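Local structure of Exo beta-1,2-glucooligosaccharide sophorohydrolase (non-reducing end) (Parabacteroides distasonis ATCC 8503, 5Z06) at residues Tyr496-Arg501 / Asp509-Thr514; Gly505-Gly510 / Gly527-Gly532. The protein hydrolyses linear beta-1,2-glucan and beta-1,2-glucooligosaccharides as an exo-acting glycoside hydrolase, releasing sophorose from the non-reducing end. All blocks are in the same frame, centred on the assembly; numbering follows the deposited sequence.

Interaction 1: Tyr496-Arg501 / Asp509-Thr514; sequences YAQEYR and DGKMYT
Gln-498 lays its carboxamide against the sulfur of Met-512: CD of Gln-498 is 3.3 Å from SD of Met-512, and NE2 of Gln-498 lies 3.6 Å from CE of Met-512. The bond from CA to CB of Met-512 points away from the helix, but the bend at chi2 (-53°) swings SD back to the amide; the further bend at chi3 places CE by NE2 of Gln-498. Closer to the backbone, CG of Gln-498 approaches O of Lys-511 to 3.1 Å, and the CA of Gln-498 gives the same oxygen a C-H...O contact.

The main polar link is made by Arg-501, whose chain runs extended from CG to NE. Its NH1 donates to O of Lys-511 at 2.8 Å with an N-H...O angle of 147°, from above the carbonyl plane rather than on a lone pair. One face of the guanidinium is met by the backbone N of Tyr-513, 3.5 Å above its plane, and NH2 of Arg-501 lies 3.7 Å from CB of Tyr-513. Ring and guanidinium planes stand 65° apart, which excludes a parallel stack. Further bonds from NE to Gly-462 O and from NH1 to Ser-492 O make this buried arginine a cross-link between several backbone carbonyls. A leucine here removes the guanidinium and would probably leave the oxygens of Lys-511, Gly-462 and Ser-492 without this donor.

Residues Gly-510 to Tyr-513 form a type I turn, closed from Tyr-513 N to Gly-510 O at 2.9 Å, with the acceptor O of Lys-511 within it. Gln-493 braces the contact from outside, accepting from Gln-498 NE2 and donating to Met-512 O. The turn thus packs back on helix 495-505, ahead of strand 518-519, while Tyr-513 meets Trp-490 of helix 485-490 and its hydroxyl bonds to that of Tyr-556 in helix 556-573.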
loop_
_atom_site.group_PDB
_atom_site.type_symbol
_atom_site.label_atom_id
_atom_site.label_comp_id
_atom_site.label_asym_id
_atom_site.label_seq_id
_atom_site.Cartn_x
_atom_site.Cartn_y
_atom_site.Cartn_z
ATOM N N TYR A 496 -33.152 -9.760 1.162
ATOM C CA TYR A 496 -32.255 -8.857 0.472
ATOM C C TYR A 496 -30.832 -9.013 1.031
ATOM O O TYR A 496 -29.868 -9.031 0.264
ATOM C CB TYR A 496 -32.710 -7.391 0.598
ATOM C CG TYR A 496 -31.735 -6.451 -0.072
ATOM C CD1 TYR A 496 -30.581 -6.028 0.594
ATOM C CD2 TYR A 496 -31.927 -6.027 -1.382
ATOM C CE1 TYR A 496 -29.651 -5.214 -0.017
ATOM C CE2 TYR A 496 -31.007 -5.183 -1.994
ATOM C CZ TYR A 496 -29.864 -4.788 -1.298
ATOM O OH TYR A 496 -28.923 -3.971 -1.867
ATOM N N ALA A 497 -30.706 -9.103 2.351
ATOM C CA ALA A 497 -29.384 -9.180 3.005
ATOM C C ALA A 497 -28.744 -10.527 2.719
ATOM O O ALA A 497 -27.524 -10.627 2.577
ATOM C CB ALA A 497 -29.492 -8.956 4.506
ATOM N N GLN A 498 -29.581 -11.558 2.636
ATOM C CA GLN A 498 -29.125 -12.884 2.235
ATOM C C GLN A 498 -28.546 -12.841 0.835
ATOM O O GLN A 498 -27.434 -13.321 0.615
ATOM C CB GLN A 498 -30.260 -13.905 2.314
ATOM C CG GLN A 498 -30.733 -14.201 3.731
ATOM C CD GLN A 498 -31.985 -15.045 3.754
ATOM O OE1 GLN A 498 -32.132 -15.972 2.954
ATOM N NE2 GLN A 498 -32.884 -14.751 4.689
ATOM N N GLU A 499 -29.294 -12.250 -0.089
ATOM C CA GLU A 499 -28.839 -12.079 -1.470
ATOM C C GLU A 499 -27.560 -11.234 -1.580
ATOM O O GLU A 499 -26.681 -11.537 -2.369
ATOM C CB GLU A 499 -29.940 -11.461 -2.334
ATOM C CG GLU A 499 -31.074 -12.429 -2.652
ATOM C CD GLU A 499 -32.223 -11.797 -3.446
ATOM O OE1 GLU A 499 -32.250 -10.565 -3.652
ATOM O OE2 GLU A 499 -33.124 -12.546 -3.866
ATOM N N TYR A 500 -27.472 -10.178 -0.795
ATOM C CA TYR A 500 -26.277 -9.334 -0.754
ATOM C C TYR A 500 -25.043 -10.138 -0.363
ATOM O O TYR A 500 -23.995 -10.028 -1.000
ATOM C CB TYR A 500 -26.506 -8.186 0.215
ATOM C CG TYR A 500 -25.319 -7.302 0.412
ATOM C CD1 TYR A 500 -24.352 -7.624 1.372
ATOM C CD2 TYR A 500 -25.156 -6.147 -0.336
ATOM C CE1 TYR A 500 -23.254 -6.822 1.575
ATOM C CE2 TYR A 500 -24.049 -5.335 -0.138
ATOM C CZ TYR A 500 -23.109 -5.678 0.832
ATOM O OH TYR A 500 -21.991 -4.900 1.053
ATOM N N ARG A 501 -25.190 -10.950 0.679
ATOM C CA ARG A 501 -24.126 -11.816 1.140
ATOM C C ARG A 501 -23.705 -12.809 0.087
ATOM O O ARG A 501 -22.510 -12.918 -0.225
ATOM C CB ARG A 501 -24.538 -12.535 2.396
ATOM C CG ARG A 501 -24.634 -11.584 3.582
ATOM C CD ARG A 501 -25.315 -12.269 4.724
ATOM N NE ARG A 501 -25.608 -11.346 5.814
ATOM C CZ ARG A 501 -26.790 -11.135 6.395
ATOM N NH1 ARG A 501 -27.885 -11.806 6.040
ATOM N NH2 ARG A 501 -26.863 -10.236 7.378
ATOM N N ASP A 509 -23.105 -19.924 1.985
ATOM C CA ASP A 509 -22.639 -20.036 3.356
ATOM C C ASP A 509 -22.649 -18.640 3.978
ATOM O O ASP A 509 -22.107 -17.703 3.385
ATOM C CB ASP A 509 -21.187 -20.565 3.446
ATOM C CG ASP A 509 -20.945 -21.900 2.710
ATOM O OD1 ASP A 509 -21.795 -22.344 1.915
ATOM O OD2 ASP A 509 -19.869 -22.489 2.922
ATOM N N GLY A 510 -23.278 -18.503 5.152
ATOM C CA GLY A 510 -23.330 -17.228 5.850
ATOM C C GLY A 510 -24.335 -16.225 5.323
ATOM O O GLY A 510 -24.423 -15.100 5.835
ATOM N N LYS A 511 -25.132 -16.615 4.335
ATOM C CA LYS A 511 -26.158 -15.710 3.837
ATOM C C LYS A 511 -27.195 -15.371 4.939
ATOM O O LYS A 511 -27.815 -14.322 4.875
ATOM C CB LYS A 511 -26.836 -16.255 2.570
ATOM C CG LYS A 511 -27.807 -17.389 2.826
ATOM C CD LYS A 511 -28.433 -17.843 1.521
ATOM C CE LYS A 511 -29.624 -18.730 1.802
ATOM N NZ LYS A 511 -30.374 -18.991 0.549
ATOM N N MET A 512 -27.347 -16.232 5.944
ATOM C CA MET A 512 -28.223 -15.960 7.108
ATOM C C MET A 512 -27.533 -15.164 8.230
ATOM O O MET A 512 -28.027 -15.125 9.354
ATOM C CB MET A 512 -28.758 -17.287 7.701
ATOM C CG MET A 512 -29.550 -18.176 6.740
ATOM S SD MET A 512 -30.869 -17.234 5.968
ATOM C CE MET A 512 -32.048 -17.065 7.320
ATOM N N TYR A 513 -26.404 -14.534 7.910
ATOM C CA TYR A 513 -25.479 -13.895 8.870
ATOM C C TYR A 513 -24.715 -14.933 9.629
ATOM O O TYR A 513 -23.475 -14.965 9.589
ATOM C CB TYR A 513 -26.130 -12.899 9.841
ATOM C CG TYR A 513 -25.073 -12.256 10.696
ATOM C CD1 TYR A 513 -24.236 -11.278 10.178
ATOM C CD2 TYR A 513 -24.873 -12.665 12.004
ATOM C CE1 TYR A 513 -23.244 -10.690 10.961
ATOM C CE2 TYR A 513 -23.885 -12.099 12.782
ATOM C CZ TYR A 513 -23.076 -11.118 12.253
ATOM O OH TYR A 513 -22.104 -10.596 13.067
ATOM N N THR A 514 -25.462 -15.740 10.373
ATOM C CA THR A 514 -24.985 -17.026 10.829
ATOM C C THR A 514 -24.618 -17.917 9.649
ATOM O O THR A 514 -25.144 -17.793 8.534
ATOM C CB THR A 514 -26.052 -17.771 11.623
ATOM O OG1 THR A 514 -27.266 -17.782 10.859
ATOM C CG2 THR A 514 -26.271 -17.098 12.954
#

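Interaction 2: Gly505-Gly510 / Gly527-Gly532; sequences GRVEDG and GVSNGG
Gly-527 brings its carbonyl O to 3.1 Å from CA of Gly-510, a C-H...O contact that leads into a type II' beta turn, Val-528 to Gly-531, docked on the segment that follows helix 495-505. A side chain on Gly-510 would collide with this oxygen and with CA of Val-528, so the close approach depends on glycine. Val-528 then sets CG1 against CA of Gly-505 at 3.8 Å; with that methyl anti to its backbone N (chi1 171°), it is directed at the end of the helix.

Ser-529 makes the one direct hydrogen bond between the segments: its N donates to O of Asp-509 at 2.8 Å, nearly straight at 167°. Its CB is pressed to 3.4 Å from CG2 of Val-507, tighter than ordinary van der Waals contact. The hydroxyl OG relays between two waters, donating to one that in turn donates to Gly-505 O, and accepting from another that makes a long bond to Asp-509 OD2, an oxygen also bonded to Tyr-519. Beyond, Asn-530 ND2 holds Pro-602 O, and the turn is closed by Gly-531 N donating to O of Val-528 at 2.9 Å.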
loop_
_atom_site.group_PDB
_atom_site.type_symbol
_atom_site.label_atom_id
_atom_site.label_comp_id
_atom_site.label_asym_id
_atom_site.label_seq_id
_atom_site.Cartn_x
_atom_site.Cartn_y
_atom_site.Cartn_z
ATOM N N GLY A 505 -20.131 -13.053 -1.733
ATOM C CA GLY A 505 -19.533 -14.280 -1.257
ATOM C C GLY A 505 -19.437 -15.349 -2.315
ATOM O O GLY A 505 -18.539 -16.193 -2.264
ATOM N N ARG A 506 -20.376 -15.327 -3.265
ATOM C CA ARG A 506 -20.464 -16.355 -4.337
ATOM C C ARG A 506 -20.754 -17.748 -3.778
ATOM O O ARG A 506 -20.487 -18.738 -4.424
ATOM C CB ARG A 506 -19.170 -16.384 -5.199
ATOM C CG ARG A 506 -18.598 -15.022 -5.581
ATOM C CD ARG A 506 -19.628 -14.118 -6.247
ATOM N NE ARG A 506 -20.259 -14.712 -7.439
ATOM C CZ ARG A 506 -21.475 -14.401 -7.932
ATOM N NH1 ARG A 506 -22.255 -13.500 -7.335
ATOM N NH2 ARG A 506 -21.933 -15.006 -9.037
ATOM N N VAL A 507 -21.270 -17.795 -2.550
ATOM C CA VAL A 507 -21.659 -19.021 -1.886
ATOM C C VAL A 507 -22.879 -18.665 -1.084
ATOM O O VAL A 507 -23.197 -17.486 -0.875
ATOM C CB VAL A 507 -20.583 -19.622 -0.949
ATOM C CG1 VAL A 507 -19.364 -20.117 -1.742
ATOM C CG2 VAL A 507 -20.171 -18.643 0.141
ATOM N N GLU A 508 -23.555 -19.705 -0.642
ATOM C CA GLU A 508 -24.725 -19.555 0.191
ATOM C C GLU A 508 -24.311 -19.444 1.661
ATOM O O GLU A 508 -25.067 -18.929 2.469
ATOM C CB GLU A 508 -25.645 -20.752 -0.014
ATOM C CG GLU A 508 -26.224 -20.860 -1.410
ATOM C CD GLU A 508 -27.408 -19.934 -1.607
ATOM O OE1 GLU A 508 -28.489 -20.242 -1.035
ATOM O OE2 GLU A 508 -27.252 -18.911 -2.320
ATOM N N ASP A 509 -23.105 -19.924 1.985
ATOM C CA ASP A 509 -22.639 -20.036 3.356
ATOM C C ASP A 509 -22.649 -18.640 3.978
ATOM O O ASP A 509 -22.107 -17.703 3.385
ATOM C CB ASP A 509 -21.187 -20.565 3.446
ATOM C CG ASP A 509 -20.945 -21.900 2.710
ATOM O OD1 ASP A 509 -21.795 -22.344 1.915
ATOM O OD2 ASP A 509 -19.869 -22.489 2.922
ATOM N N GLY A 510 -23.278 -18.503 5.152
ATOM C CA GLY A 510 -23.330 -17.228 5.850
ATOM C C GLY A 510 -24.335 -16.225 5.323
ATOM O O GLY A 510 -24.423 -15.100 5.835
ATOM N N GLY A 527 -20.497 -15.618 9.544
ATOM C CA GLY A 527 -19.618 -15.154 8.506
ATOM C C GLY A 527 -20.054 -15.615 7.148
ATOM O O GLY A 527 -20.492 -16.758 6.969
ATOM N N VAL A 528 -19.888 -14.731 6.181
ATOM C CA VAL A 528 -20.146 -15.051 4.798
ATOM C C VAL A 528 -19.027 -15.962 4.363
ATOM O O VAL A 528 -17.852 -15.727 4.686
ATOM C CB VAL A 528 -20.110 -13.798 3.925
ATOM C CG1 VAL A 528 -20.163 -14.164 2.440
ATOM C CG2 VAL A 528 -21.272 -12.879 4.288
ATOM N N SER A 529 -19.392 -17.000 3.621
ATOM C CA SER A 529 -18.416 -17.922 3.077
ATOM C C SER A 529 -17.555 -18.436 4.223
ATOM O O SER A 529 -18.113 -18.723 5.296
ATOM C CB SER A 529 -17.634 -17.243 1.955
ATOM O OG SER A 529 -16.888 -18.201 1.253
ATOM N N ASN A 530 -16.234 -18.564 4.041
ATOM C CA ASN A 530 -15.371 -18.979 5.142
ATOM C C ASN A 530 -14.705 -17.820 5.872
ATOM O O ASN A 530 -13.726 -18.029 6.579
ATOM C CB ASN A 530 -14.373 -20.082 4.726
ATOM C CG ASN A 530 -13.371 -19.638 3.683
ATOM O OD1 ASN A 530 -13.387 -18.504 3.216
ATOM N ND2 ASN A 530 -12.482 -20.551 3.318
ATOM N N GLY A 531 -15.273 -16.617 5.736
ATOM C CA GLY A 531 -14.870 -15.450 6.523
ATOM C C GLY A 531 -14.651 -14.175 5.727
ATOM O O GLY A 531 -14.630 -13.082 6.296
ATOM N N GLY A 532 -14.477 -14.319 4.411
ATOM C CA GLY A 532 -14.217 -13.201 3.557
ATOM C C GLY A 532 -12.747 -12.817 3.646
ATOM O O GLY A 532 -11.932 -13.543 4.235
HETATM O O HOH W 1 -16.273 -16.765 -0.853
HETATM O O HOH W 2 -17.278 -20.985 1.545
#

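How the interactions relate
Both contacts fasten the connection after helix 495-505 and share Asp-509 and Gly-510, their centres lying about 8 Å apart. Interaction 1 folds that connection back onto the helix itself and is partly buried; interaction 2 joins it to the later segment 527-532 and is the more buried, as well as nearer the centre of the chain. Their chemistry differs accordingly: long side chains and a guanidinium do the work in the first, whereas glycines, small side chains and two waters allow close backbone approach in the second. They touch directly, through a probable hydrogen bond between Tyr-513 O and Gly-527 N, while Arg-501 CG packs 3.7 Å from Val-528 CG2.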